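Local structure of CELL WALL surface anchor family protein (Streptococcus pneumoniae, 2X9W) at residues A[418-423]-A[431-436]. The protein probably forms the backbone (shaft) of a pneumococcal pilus, as the RrgB pilin subunit built from Cna-B-like and prealbumin-like domains. The protein carries 1 engineered substitution. Residues are numbered along the deposited sequence; the frame is centred on the assembly and turned at random.
Sequences SATGQG and GKDDAT
Asp433 grips the backbone of 421-423 with both its carboxylate and its own carbonyl, accepting three consecutive backbone N-H groups. Gly421 N lies 2.9 Å from Asp433 OD1 in a nearly straight bond (165° at the hydrogen), yet it approaches from above the carboxylate, 49° out of its plane. Gly423 N reaches the other oxygen, Asp433 OD2, at 3.0 Å from the anti side and closer to the plane. Between these two, Gln422 N donates to Asp433 O at 3.0 Å, almost in line with the C=O bond. With chi1 at 58°, the carboxylate of Asp433 sits between its own N and carbonyl carbon, which lets side chain and main chain face the same run of N-H groups. Two donors on separate oxygens should restrict rotation of the carboxylate.

On one flank, the Thr420 methyl CG2 rests against Lys432 CB at 3.7 Å, and the two side chains pass at a slant. On the other, Gln422 directs its CB over the backbone of 433-435, 3.4 Å from Ala435 O. Next to it, Asp434 presents its CA to Ala419 O at 3.2 Å, a CA-H...O contact.

Two waters bridge the segments: one donates to Ser418 O and Asp434 OD2, the other links Gln422 O with Thr436 OG1. Asp434 OD2 also forms a salt bridge with Lys267 and Thr436 OG1 is hydrogen-bonded to Lys266, which ties the contact to strand 260-271, while Asp434 OD1 accepts from Tyr426 N within the loop. Asp433 is the centre of an inverse gamma turn, whose bond from Asp434 N to Lys432 O is weak at 3.0 Å; Asp434 and Ala435, both opposite Ile424, form a classic beta bulge. These motifs shape the irregular loop between strands 408-412 and 436-439, just before the chain enters the latter strand, which runs parallel to 260-271.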
ATOM      1  N   SER A 418       1.674  16.404   3.810  1.00 15.34           N
ATOM      2  CA  SER A 418       3.096  16.632   3.634  1.00 19.02           C
ATOM      3  C   SER A 418       3.502  18.093   3.355  1.00 22.12           C
ATOM      4  O   SER A 418       4.645  18.459   3.587  1.00 23.02           O
ATOM      5  CB  SER A 418       3.586  15.772   2.488  1.00 21.69           C
ATOM      6  OG  SER A 418       3.015  16.237   1.275  1.00 23.77           O
ATOM      7  N   ALA A 419       2.581  18.908   2.836  1.00 23.05           N
ATOM      8  CA  ALA A 419       2.918  20.265   2.354  1.00 22.55           C
ATOM      9  C   ALA A 419       3.345  21.218   3.489  1.00 18.23           C
ATOM     10  O   ALA A 419       2.782  21.190   4.584  1.00 17.29           O
ATOM     11  CB  ALA A 419       1.727  20.860   1.582  1.00 20.92           C
ATOM     12  N   THR A 420       4.367  22.024   3.223  1.00 22.52           N
ATOM     13  CA  THR A 420       4.690  23.178   4.066  1.00 21.17           C
ATOM     14  C   THR A 420       3.750  24.328   3.751  1.00 18.59           C
ATOM     15  O   THR A 420       2.859  24.200   2.917  1.00 22.04           O
ATOM     16  CB  THR A 420       6.161  23.646   3.882  1.00 23.10           C
ATOM     17  OG1 THR A 420       6.421  23.936   2.500  1.00 24.09           O
ATOM     18  CG2 THR A 420       7.096  22.542   4.288  1.00 23.89           C
ATOM     19  N   GLY A 421       3.924  25.454   4.429  1.00 25.93           N
ATOM     20  CA  GLY A 421       3.034  26.587   4.237  1.00 19.62           C
ATOM     21  C   GLY A 421       1.709  26.490   4.976  1.00 24.90           C
ATOM     22  O   GLY A 421       0.796  27.246   4.664  1.00 21.78           O
ATOM     23  N   GLN A 422       1.593  25.581   5.955  1.00 17.47           N
ATOM     24  CA  GLN A 422       0.321  25.372   6.661  1.00 15.37           C
ATOM     25  C   GLN A 422       0.206  26.111   7.986  1.00 19.54           C
ATOM     26  O   GLN A 422      -0.892  26.214   8.551  1.00 20.78           O
ATOM     27  CB  GLN A 422       0.032  23.870   6.855  1.00 16.84           C
ATOM     28  CG  GLN A 422       0.124  23.091   5.533  1.00 22.33           C
ATOM     29  CD  GLN A 422      -0.518  21.737   5.589  1.00 26.34           C
ATOM     30  OE1 GLN A 422       0.076  20.738   5.179  1.00 28.30           O
ATOM     31  NE2 GLN A 422      -1.747  21.689   6.083  1.00 22.57           N
ATOM     32  N   GLY A 423       1.325  26.642   8.475  1.00 18.94           N
ATOM     33  CA  GLY A 423       1.267  27.619   9.554  1.00 21.73           C
ATOM     34  C   GLY A 423       1.940  27.228  10.856  1.00 21.03           C
ATOM     35  O   GLY A 423       2.224  28.102  11.676  1.00 21.59           O
ATOM     36  N   GLY A 431      11.725  22.842  10.533  1.00 22.96           N
ATOM     37  CA  GLY A 431      11.913  23.630   9.310  1.00 23.34           C
ATOM     38  C   GLY A 431      10.769  23.443   8.306  1.00 23.51           C
ATOM     39  O   GLY A 431      10.770  24.030   7.215  1.00 23.22           O
ATOM     40  N   LYS A 432       9.793  22.617   8.658  1.00 18.80           N
ATOM     41  CA  LYS A 432       8.624  22.402   7.794  1.00 23.75           C
ATOM     42  C   LYS A 432       7.341  22.721   8.536  1.00 21.82           C
ATOM     43  O   LYS A 432       7.000  22.023   9.483  1.00 22.16           O
ATOM     44  CB  LYS A 432       8.567  20.943   7.327  1.00 23.36           C
ATOM     45  CG  LYS A 432       9.799  20.488   6.532  1.00 35.37           C
ATOM     46  CD  LYS A 432       9.559  19.116   5.899  1.00 51.30           C
ATOM     47  CE  LYS A 432      10.367  18.938   4.598  1.00 66.23           C
ATOM     48  NZ  LYS A 432       9.647  18.123   3.553  1.00 69.38           N
ATOM     49  N   ASP A 433       6.623  23.768   8.127  1.00 17.95           N
ATOM     50  CA  ASP A 433       5.333  24.029   8.764  1.00 17.90           C
ATOM     51  C   ASP A 433       4.248  23.213   8.078  1.00 21.63           C
ATOM     52  O   ASP A 433       3.465  23.733   7.303  1.00 16.23           O
ATOM     53  CB  ASP A 433       4.977  25.526   8.830  1.00 14.11           C
ATOM     54  CG  ASP A 433       4.938  26.195   7.474  1.00 20.34           C
ATOM     55  OD1 ASP A 433       5.818  25.920   6.634  1.00 21.66           O
ATOM     56  OD2 ASP A 433       4.017  27.020   7.262  1.00 22.90           O
ATOM     57  N   ASP A 434       4.217  21.921   8.388  1.00 16.86           N
ATOM     58  CA  ASP A 434       3.327  20.993   7.708  1.00 15.49           C
ATOM     59  C   ASP A 434       2.112  20.579   8.539  1.00 16.79           C
ATOM     60  O   ASP A 434       1.558  19.514   8.329  1.00 18.69           O
ATOM     61  CB  ASP A 434       4.129  19.768   7.266  1.00 17.61           C
ATOM     62  CG  ASP A 434       4.903  19.104   8.419  1.00 25.83           C
ATOM     63  OD1 ASP A 434       4.994  19.667   9.535  1.00 21.63           O
ATOM     64  OD2 ASP A 434       5.410  17.994   8.192  1.00 23.69           O
ATOM     65  N   ALA A 435       1.704  21.419   9.488  1.00 19.09           N
ATOM     66  CA  ALA A 435       0.480  21.167  10.253  1.00 16.10           C
ATOM     67  C   ALA A 435      -0.400  22.401  10.410  1.00 18.75           C
ATOM     68  O   ALA A 435       0.021  23.532  10.232  1.00 17.00           O
ATOM     69  CB  ALA A 435       0.808  20.576  11.665  1.00 12.82           C
ATOM     70  N   THR A 436      -1.644  22.177  10.783  1.00 18.56           N
ATOM     71  CA  THR A 436      -2.532  23.286  11.058  1.00 18.58           C
ATOM     72  C   THR A 436      -2.678  23.509  12.561  1.00 20.29           C
ATOM     73  O   THR A 436      -2.872  22.553  13.312  1.00 17.97           O
ATOM     74  CB  THR A 436      -3.906  23.011  10.423  1.00 22.65           C
ATOM     75  OG1 THR A 436      -3.736  22.935   9.019  1.00 20.83           O
ATOM     76  CG2 THR A 436      -4.906  24.118  10.750  1.00 24.49           C
TER
HETATM   77  O   HOH W   1       5.961  17.358   5.535  1.00 36.89           O
HETATM   78  O   HOH W   2      -3.394  25.249   7.844  1.00 27.50           O